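Local coordinates for protein class I phosphodiesterase PDEB1 (PDB 2R8Q) that belongs to the class I cyclic nucleotide phosphodiesterase family, with an all-helical catalytic domain that holds a zinc and a magnesium ion, at residues A121-L133 and K236-I250. Numbering follows the deposited sequence.
Sequences ASELLTELECYVL and KDNDTHRRLVMETLI
A capping box at the start of helix 127-139 shares its glutamate with a salt-bridge network: Glu129 turns its carboxylate to Arg242, in the first turn of helix 239-254. The two helices run roughly parallel, 29° between their short axes, in the all-helical phosphodiesterase fold. Arg242 grips Glu129 side-on. Its NE lies 2.8 Å from Glu129 OE1, meeting the syn lone pair within the guanidinium plane, whereas NH2 reaches Glu129 OE2 at 3.0 Å from above the carboxylate plane. The arginine chain bends at chi3 (-49°), and its far end also holds its own helix start: NH1 and NH2 both bind Asp239 OD1, and NH1 donates to Lys236 O. Glu129 OE1 further accepts from Thr126 N at 3.0 Å, nearly straight, while Thr126 OG1 returns the cap to Glu129 N. Tyr202, from helix 197-212, and a water that also donates to Asp239 O engage OE2. Farther out, the extended Lys236 lets its NZ donate to Glu123 O from above the carbonyl plane, and a water links NZ to Leu125 O.

Beyond the charges the interface turns greasy. Leu125 CD2 sits 3.7 Å from Met246 CG and also touches Val245 CG1; its other branch meets Leu249 tip to tip. The flexible thioether of Met246 lies across Glu129, SD 3.8 Å from Glu129 CB. Leu249 CD1 is wedged between Leu133 CD2 (3.8 Å) and Ala121 CB, whose small size suits this close approach, and Leu116 of helix 102-118 backs Leu125 and Leu249. With two further acceptors besides Glu129, Asp239 OD1 and Lys236 O, the guanidinium has little freedom to rotate, and the arginine probably helps keep Glu129 and Asp239 ionised, tying both helix starts together at the polar end of an apolar seam.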
ATOM      1  N   ALA A 121     -19.068   3.017 -26.836  1.00 18.65           N
ATOM      2  CA  ALA A 121     -18.161   3.902 -26.105  1.00 19.50           C
ATOM      3  C   ALA A 121     -16.713   3.756 -26.584  1.00 18.33           C
ATOM      4  O   ALA A 121     -15.883   4.640 -26.356  1.00 18.15           O
ATOM      5  CB  ALA A 121     -18.248   3.627 -24.606  1.00 20.45           C
ATOM      6  N   SER A 122     -16.407   2.645 -27.251  1.00 18.14           N
ATOM      7  CA  SER A 122     -15.056   2.419 -27.762  1.00 17.88           C
ATOM      8  C   SER A 122     -14.678   3.477 -28.798  1.00 18.08           C
ATOM      9  O   SER A 122     -13.502   3.666 -29.101  1.00 18.63           O
ATOM     10  CB  SER A 122     -14.938   1.023 -28.391  1.00 19.81           C
ATOM     11  OG  SER A 122     -15.695   0.916 -29.588  1.00 21.35           O
ATOM     12  N   GLU A 123     -15.680   4.165 -29.337  1.00 18.19           N
ATOM     13  CA  GLU A 123     -15.447   5.204 -30.336  1.00 18.62           C
ATOM     14  C   GLU A 123     -14.807   6.444 -29.727  1.00 19.17           C
ATOM     15  O   GLU A 123     -14.289   7.303 -30.443  1.00 19.39           O
ATOM     16  CB  GLU A 123     -16.766   5.591 -31.004  1.00 20.95           C
ATOM     17  CG  GLU A 123     -17.343   4.500 -31.878  1.00 23.17           C
ATOM     18  CD  GLU A 123     -18.731   4.833 -32.381  1.00 26.52           C
ATOM     19  OE1 GLU A 123     -19.173   5.988 -32.201  1.00 28.22           O
ATOM     20  OE2 GLU A 123     -19.377   3.937 -32.961  1.00 29.56           O
ATOM     21  N   LEU A 124     -14.840   6.530 -28.403  1.00 18.03           N
ATOM     22  CA  LEU A 124     -14.274   7.672 -27.696  1.00 17.93           C
ATOM     23  C   LEU A 124     -12.875   7.377 -27.162  1.00 18.50           C
ATOM     24  O   LEU A 124     -12.223   8.264 -26.611  1.00 18.15           O
ATOM     25  CB  LEU A 124     -15.181   8.051 -26.523  1.00 19.31           C
ATOM     26  CG  LEU A 124     -16.663   8.274 -26.833  1.00 21.69           C
ATOM     27  CD1 LEU A 124     -17.451   8.347 -25.531  1.00 22.83           C
ATOM     28  CD2 LEU A 124     -16.836   9.541 -27.650  1.00 23.45           C
ATOM     29  N   LEU A 125     -12.413   6.142 -27.339  1.00 18.00           N
ATOM     30  CA  LEU A 125     -11.108   5.723 -26.825  1.00 17.23           C
ATOM     31  C   LEU A 125     -10.220   5.027 -27.849  1.00 16.94           C
ATOM     32  O   LEU A 125     -10.678   4.627 -28.919  1.00 18.64           O
ATOM     33  CB  LEU A 125     -11.312   4.750 -25.661  1.00 17.87           C
ATOM     34  CG  LEU A 125     -12.211   5.183 -24.507  1.00 17.27           C
ATOM     35  CD1 LEU A 125     -12.445   3.996 -23.579  1.00 18.58           C
ATOM     36  CD2 LEU A 125     -11.563   6.348 -23.763  1.00 17.66           C
ATOM     37  N   THR A 126      -8.941   4.881 -27.509  1.00 17.45           N
ATOM     38  CA  THR A 126      -8.016   4.166 -28.379  1.00 17.08           C
ATOM     39  C   THR A 126      -8.177   2.692 -28.018  1.00 17.89           C
ATOM     40  O   THR A 126      -8.769   2.365 -26.986  1.00 17.53           O
ATOM     41  CB  THR A 126      -6.545   4.570 -28.134  1.00 17.62           C
ATOM     42  OG1 THR A 126      -6.163   4.228 -26.795  1.00 16.17           O
ATOM     43  CG2 THR A 126      -6.365   6.063 -28.354  1.00 18.23           C
ATOM     44  N   GLU A 127      -7.661   1.800 -28.859  1.00 18.55           N
ATOM     45  CA  GLU A 127      -7.770   0.373 -28.575  1.00 17.82           C
ATOM     46  C   GLU A 127      -6.998   0.027 -27.305  1.00 16.71           C
ATOM     47  O   GLU A 127      -7.421  -0.825 -26.527  1.00 17.50           O
ATOM     48  CB  GLU A 127      -7.250  -0.454 -29.755  1.00 20.72           C
ATOM     49  CG  GLU A 127      -8.068  -0.279 -31.022  1.00 25.11           C
ATOM     50  CD  GLU A 127      -7.650  -1.228 -32.127  1.00 27.96           C
ATOM     51  OE1 GLU A 127      -6.437  -1.315 -32.410  1.00 30.65           O
ATOM     52  OE2 GLU A 127      -8.537  -1.881 -32.718  1.00 31.21           O
ATOM     53  N   LEU A 128      -5.869   0.695 -27.090  1.00 16.47           N
ATOM     54  CA  LEU A 128      -5.077   0.448 -25.892  1.00 16.33           C
ATOM     55  C   LEU A 128      -5.883   0.801 -24.644  1.00 16.53           C
ATOM     56  O   LEU A 128      -5.855   0.073 -23.652  1.00 16.59           O
ATOM     57  CB  LEU A 128      -3.783   1.273 -25.919  1.00 17.21           C
ATOM     58  CG  LEU A 128      -2.917   1.173 -24.656  1.00 19.02           C
ATOM     59  CD1 LEU A 128      -2.531  -0.276 -24.404  1.00 20.42           C
ATOM     60  CD2 LEU A 128      -1.671   2.034 -24.811  1.00 20.44           C
ATOM     61  N   GLU A 129      -6.604   1.918 -24.698  1.00 15.28           N
ATOM     62  CA  GLU A 129      -7.409   2.349 -23.559  1.00 14.95           C
ATOM     63  C   GLU A 129      -8.562   1.387 -23.299  1.00 15.11           C
ATOM     64  O   GLU A 129      -8.933   1.148 -22.148  1.00 15.36           O
ATOM     65  CB  GLU A 129      -7.897   3.782 -23.791  1.00 14.97           C
ATOM     66  CG  GLU A 129      -6.722   4.752 -23.819  1.00 17.12           C
ATOM     67  CD  GLU A 129      -7.066   6.145 -24.296  1.00 18.02           C
ATOM     68  OE1 GLU A 129      -8.023   6.310 -25.083  1.00 17.51           O
ATOM     69  OE2 GLU A 129      -6.341   7.082 -23.899  1.00 18.13           O
ATOM     70  N   CYS A 130      -9.123   0.814 -24.360  1.00 15.40           N
ATOM     71  CA  CYS A 130     -10.208  -0.151 -24.193  1.00 15.63           C
ATOM     72  C   CYS A 130      -9.660  -1.385 -23.479  1.00 14.95           C
ATOM     73  O   CYS A 130     -10.297  -1.925 -22.571  1.00 15.18           O
ATOM     74  CB  CYS A 130     -10.788  -0.557 -25.548  1.00 15.35           C
ATOM     75  SG  CYS A 130     -11.780   0.730 -26.330  1.00 18.14           S
ATOM     76  N   TYR A 131      -8.475  -1.821 -23.898  1.00 14.61           N
ATOM     77  CA  TYR A 131      -7.814  -2.984 -23.315  1.00 14.84           C
ATOM     78  C   TYR A 131      -7.525  -2.744 -21.837  1.00 14.06           C
ATOM     79  O   TYR A 131      -7.872  -3.562 -20.984  1.00 15.49           O
ATOM     80  CB  TYR A 131      -6.512  -3.268 -24.075  1.00 15.18           C
ATOM     81  CG  TYR A 131      -5.688  -4.413 -23.531  1.00 15.28           C
ATOM     82  CD1 TYR A 131      -6.256  -5.671 -23.318  1.00 17.12           C
ATOM     83  CD2 TYR A 131      -4.337  -4.244 -23.242  1.00 16.01           C
ATOM     84  CE1 TYR A 131      -5.496  -6.729 -22.828  1.00 16.31           C
ATOM     85  CE2 TYR A 131      -3.567  -5.297 -22.750  1.00 15.92           C
ATOM     86  CZ  TYR A 131      -4.157  -6.535 -22.546  1.00 17.27           C
ATOM     87  OH  TYR A 131      -3.409  -7.572 -22.040  1.00 17.76           O
ATOM     88  N   VAL A 132      -6.895  -1.613 -21.535  1.00 14.13           N
ATOM     89  CA  VAL A 132      -6.575  -1.283 -20.154  1.00 14.70           C
ATOM     90  C   VAL A 132      -7.833  -1.178 -19.291  1.00 14.30           C
ATOM     91  O   VAL A 132      -7.846  -1.622 -18.147  1.00 14.04           O
ATOM     92  CB  VAL A 132      -5.774   0.036 -20.079  1.00 15.15           C
ATOM     93  CG1 VAL A 132      -5.561   0.441 -18.622  1.00 15.48           C
ATOM     94  CG2 VAL A 132      -4.433  -0.143 -20.788  1.00 16.93           C
ATOM     95  N   LEU A 133      -8.902  -0.605 -19.840  1.00 15.03           N
ATOM     96  CA  LEU A 133     -10.139  -0.475 -19.080  1.00 14.23           C
ATOM     97  C   LEU A 133     -10.692  -1.844 -18.680  1.00 14.91           C
ATOM     98  O   LEU A 133     -11.099  -2.055 -17.533  1.00 13.99           O
ATOM     99  CB  LEU A 133     -11.180   0.291 -19.902  1.00 15.80           C
ATOM    100  CG  LEU A 133     -12.547   0.518 -19.252  1.00 17.16           C
ATOM    101  CD1 LEU A 133     -12.384   1.288 -17.939  1.00 18.20           C
ATOM    102  CD2 LEU A 133     -13.436   1.298 -20.211  1.00 19.76           C
ATOM    103  N   LYS A 236     -11.599  13.911 -28.989  1.00 18.75           N
ATOM    104  CA  LYS A 236     -10.937  12.614 -28.947  1.00 19.34           C
ATOM    105  C   LYS A 236      -9.414  12.665 -28.948  1.00 18.45           C
ATOM    106  O   LYS A 236      -8.766  11.765 -28.421  1.00 18.86           O
ATOM    107  CB  LYS A 236     -11.417  11.728 -30.102  1.00 21.13           C
ATOM    108  CG  LYS A 236     -10.975  10.277 -29.961  1.00 25.24           C
ATOM    109  CD  LYS A 236     -11.566   9.398 -31.047  1.00 28.98           C
ATOM    110  CE  LYS A 236     -11.094   7.961 -30.903  1.00 29.51           C
ATOM    111  NZ  LYS A 236     -11.633   7.103 -31.993  1.00 32.40           N
ATOM    112  N   ASP A 237      -8.827  13.708 -29.526  1.00 17.71           N
ATOM    113  CA  ASP A 237      -7.374  13.780 -29.551  1.00 18.74           C
ATOM    114  C   ASP A 237      -6.791  14.235 -28.216  1.00 18.29           C
ATOM    115  O   ASP A 237      -5.576  14.225 -28.032  1.00 18.40           O
ATOM    116  CB  ASP A 237      -6.894  14.705 -30.682  1.00 22.03           C
ATOM    117  CG  ASP A 237      -7.324  16.148 -30.493  1.00 27.81           C
ATOM    118  OD1 ASP A 237      -6.997  16.981 -31.369  1.00 30.58           O
ATOM    119  OD2 ASP A 237      -7.982  16.458 -29.477  1.00 31.69           O
ATOM    120  N   ASN A 238      -7.659  14.608 -27.279  1.00 16.52           N
ATOM    121  CA  ASN A 238      -7.210  15.073 -25.963  1.00 15.29           C
ATOM    122  C   ASN A 238      -7.113  13.901 -24.981  1.00 16.24           C
ATOM    123  O   ASN A 238      -8.130  13.335 -24.579  1.00 16.39           O
ATOM    124  CB  ASN A 238      -8.187  16.128 -25.433  1.00 16.65           C
ATOM    125  CG  ASN A 238      -7.715  16.775 -24.144  1.00 18.15           C
ATOM    126  OD1 ASN A 238      -7.205  16.099 -23.248  1.00 17.58           O
ATOM    127  ND2 ASN A 238      -7.904  18.089 -24.033  1.00 16.92           N
ATOM    128  N   ASP A 239      -5.890  13.540 -24.598  1.00 15.26           N
ATOM    129  CA  ASP A 239      -5.674  12.421 -23.676  1.00 17.68           C
ATOM    130  C   ASP A 239      -6.425  12.542 -22.351  1.00 16.06           C
ATOM    131  O   ASP A 239      -6.869  11.535 -21.795  1.00 15.53           O
ATOM    132  CB  ASP A 239      -4.185  12.251 -23.360  1.00 19.47           C
ATOM    133  CG  ASP A 239      -3.348  11.943 -24.583  1.00 21.64           C
ATOM    134  OD1 ASP A 239      -3.913  11.604 -25.645  1.00 22.52           O
ATOM    135  OD2 ASP A 239      -2.109  12.034 -24.468  1.00 24.73           O
ATOM    136  N   THR A 240      -6.558  13.757 -21.827  1.00 16.06           N
ATOM    137  CA  THR A 240      -7.254  13.929 -20.556  1.00 14.53           C
ATOM    138  C   THR A 240      -8.750  13.712 -20.714  1.00 15.24           C
ATOM    139  O   THR A 240      -9.411  13.246 -19.793  1.00 15.96           O
ATOM    140  CB  THR A 240      -7.020  15.327 -19.950  1.00 16.31           C
ATOM    141  OG1 THR A 240      -7.685  16.318 -20.746  1.00 19.60           O
ATOM    142  CG2 THR A 240      -5.527  15.624 -19.879  1.00 15.46           C
ATOM    143  N   HIS A 241      -9.285  14.059 -21.879  1.00 15.52           N
ATOM    144  CA  HIS A 241     -10.703  13.853 -22.129  1.00 16.74           C
ATOM    145  C   HIS A 241     -10.990  12.358 -22.153  1.00 15.59           C
ATOM    146  O   HIS A 241     -11.950  11.884 -21.537  1.00 15.44           O
ATOM    147  CB  HIS A 241     -11.113  14.470 -23.466  1.00 15.40           C
ATOM    148  CG  HIS A 241     -11.312  15.952 -23.409  1.00 17.82           C
ATOM    149  ND1 HIS A 241     -11.932  16.657 -24.419  1.00 18.23           N
ATOM    150  CD2 HIS A 241     -10.992  16.860 -22.456  1.00 18.58           C
ATOM    151  CE1 HIS A 241     -11.987  17.935 -24.090  1.00 18.92           C
ATOM    152  NE2 HIS A 241     -11.424  18.085 -22.903  1.00 18.49           N
ATOM    153  N   ARG A 242     -10.152  11.612 -22.866  1.00 15.82           N
ATOM    154  CA  ARG A 242     -10.341  10.176 -22.955  1.00 14.66           C
ATOM    155  C   ARG A 242     -10.129   9.519 -21.594  1.00 15.41           C
ATOM    156  O   ARG A 242     -10.776   8.518 -21.273  1.00 15.76           O
ATOM    157  CB  ARG A 242      -9.405   9.574 -24.012  1.00 14.77           C
ATOM    158  CG  ARG A 242      -9.595  10.178 -25.400  1.00 15.51           C
ATOM    159  CD  ARG A 242      -9.025   9.273 -26.483  1.00 15.48           C
ATOM    160  NE  ARG A 242      -7.672   8.842 -26.150  1.00 16.23           N
ATOM    161  CZ  ARG A 242      -6.590   9.608 -26.245  1.00 16.33           C
ATOM    162  NH1 ARG A 242      -6.684  10.860 -26.681  1.00 18.08           N
ATOM    163  NH2 ARG A 242      -5.411   9.129 -25.876  1.00 17.78           N
ATOM    164  N   ARG A 243      -9.236  10.082 -20.781  1.00 15.70           N
ATOM    165  CA  ARG A 243      -8.997   9.517 -19.456  1.00 15.02           C
ATOM    166  C   ARG A 243     -10.251   9.673 -18.604  1.00 16.25           C
ATOM    167  O   ARG A 243     -10.650   8.744 -17.899  1.00 16.50           O
ATOM    168  CB  ARG A 243      -7.818  10.205 -18.760  1.00 16.03           C
ATOM    169  CG  ARG A 243      -7.463   9.580 -17.405  1.00 17.50           C
ATOM    170  CD  ARG A 243      -7.193   8.084 -17.550  1.00 21.18           C
ATOM    171  NE  ARG A 243      -6.322   7.806 -18.691  1.00 20.03           N
ATOM    172  CZ  ARG A 243      -4.997   7.891 -18.664  1.00 21.00           C
ATOM    173  NH1 ARG A 243      -4.367   8.234 -17.546  1.00 20.54           N
ATOM    174  NH2 ARG A 243      -4.299   7.656 -19.768  1.00 21.84           N
ATOM    175  N   LEU A 244     -10.874  10.849 -18.664  1.00 15.84           N
ATOM    176  CA  LEU A 244     -12.087  11.092 -17.898  1.00 15.95           C
ATOM    177  C   LEU A 244     -13.202  10.166 -18.396  1.00 14.80           C
ATOM    178  O   LEU A 244     -14.049   9.725 -17.619  1.00 15.45           O
ATOM    179  CB  LEU A 244     -12.506  12.561 -18.014  1.00 17.52           C
ATOM    180  CG  LEU A 244     -13.764  12.985 -17.249  1.00 19.21           C
ATOM    181  CD1 LEU A 244     -13.703  12.511 -15.804  1.00 19.02           C
ATOM    182  CD2 LEU A 244     -13.888  14.500 -17.310  1.00 18.95           C
ATOM    183  N   VAL A 245     -13.200   9.862 -19.691  1.00 14.83           N
ATOM    184  CA  VAL A 245     -14.197   8.951 -20.239  1.00 14.63           C
ATOM    185  C   VAL A 245     -13.985   7.559 -19.643  1.00 14.34           C
ATOM    186  O   VAL A 245     -14.946   6.882 -19.281  1.00 14.43           O
ATOM    187  CB  VAL A 245     -14.112   8.872 -21.785  1.00 15.36           C
ATOM    188  CG1 VAL A 245     -14.874   7.644 -22.291  1.00 15.36           C
ATOM    189  CG2 VAL A 245     -14.702  10.137 -22.399  1.00 17.57           C
ATOM    190  N   MET A 246     -12.725   7.140 -19.532  1.00 13.71           N
ATOM    191  CA  MET A 246     -12.409   5.834 -18.957  1.00 13.89           C
ATOM    192  C   MET A 246     -12.878   5.762 -17.509  1.00 12.81           C
ATOM    193  O   MET A 246     -13.486   4.773 -17.085  1.00 13.41           O
ATOM    194  CB  MET A 246     -10.900   5.575 -18.996  1.00 14.97           C
ATOM    195  CG  MET A 246     -10.313   5.376 -20.383  1.00 16.01           C
ATOM    196  SD  MET A 246      -8.505   5.194 -20.317  1.00 16.62           S
ATOM    197  CE  MET A 246      -8.366   3.528 -19.689  1.00 17.46           C
ATOM    198  N   GLU A 247     -12.593   6.814 -16.745  1.00 14.15           N
ATOM    199  CA  GLU A 247     -12.977   6.848 -15.340  1.00 15.06           C
ATOM    200  C   GLU A 247     -14.488   6.830 -15.179  1.00 14.47           C
ATOM    201  O   GLU A 247     -15.016   6.181 -14.281  1.00 14.80           O
ATOM    202  CB  GLU A 247     -12.401   8.095 -14.661  1.00 15.48           C
ATOM    203  CG  GLU A 247     -10.880   8.152 -14.685  1.00 16.43           C
ATOM    204  CD  GLU A 247     -10.337   9.501 -14.251  1.00 20.08           C
ATOM    205  OE1 GLU A 247     -11.096  10.491 -14.304  1.00 25.32           O
ATOM    206  OE2 GLU A 247      -9.149   9.576 -13.872  1.00 22.30           O
ATOM    207  N   THR A 248     -15.181   7.549 -16.055  1.00 15.18           N
ATOM    208  CA  THR A 248     -16.631   7.604 -15.987  1.00 13.72           C
ATOM    209  C   THR A 248     -17.243   6.255 -16.353  1.00 14.15           C
ATOM    210  O   THR A 248     -18.244   5.843 -15.761  1.00 15.26           O
ATOM    211  CB  THR A 248     -17.175   8.706 -16.908  1.00 15.83           C
ATOM    212  OG1 THR A 248     -16.556   9.948 -16.560  1.00 16.45           O
ATOM    213  CG2 THR A 248     -18.680   8.846 -16.746  1.00 15.98           C
ATOM    214  N   LEU A 249     -16.644   5.569 -17.325  1.00 13.52           N
ATOM    215  CA  LEU A 249     -17.138   4.257 -17.726  1.00 13.46           C
ATOM    216  C   LEU A 249     -16.968   3.234 -16.609  1.00 13.01           C
ATOM    217  O   LEU A 249     -17.894   2.472 -16.333  1.00 14.04           O
ATOM    218  CB  LEU A 249     -16.427   3.753 -18.986  1.00 14.83           C
ATOM    219  CG  LEU A 249     -16.866   4.379 -20.312  1.00 14.02           C
ATOM    220  CD1 LEU A 249     -15.927   3.932 -21.416  1.00 16.59           C
ATOM    221  CD2 LEU A 249     -18.306   3.976 -20.625  1.00 16.30           C
ATOM    222  N   ILE A 250     -15.803   3.196 -15.962  1.00 13.31           N
ATOM    223  CA  ILE A 250     -15.644   2.214 -14.895  1.00 14.55           C
ATOM    224  C   ILE A 250     -16.584   2.537 -13.741  1.00 15.15           C
ATOM    225  O   ILE A 250     -17.087   1.632 -13.076  1.00 15.62           O
ATOM    226  CB  ILE A 250     -14.170   2.091 -14.398  1.00 14.28           C
ATOM    227  CG1 ILE A 250     -14.055   0.859 -13.490  1.00 14.98           C
ATOM    228  CG2 ILE A 250     -13.732   3.357 -13.660  1.00 16.30           C
ATOM    229  CD1 ILE A 250     -12.628   0.396 -13.218  1.00 15.64           C
TER
HETATM  230  O   HOH W   1     -11.833   4.525 -31.352  1.00 36.38           O
HETATM  231  O   HOH W   2      -6.665   8.506 -21.552  1.00 19.82           O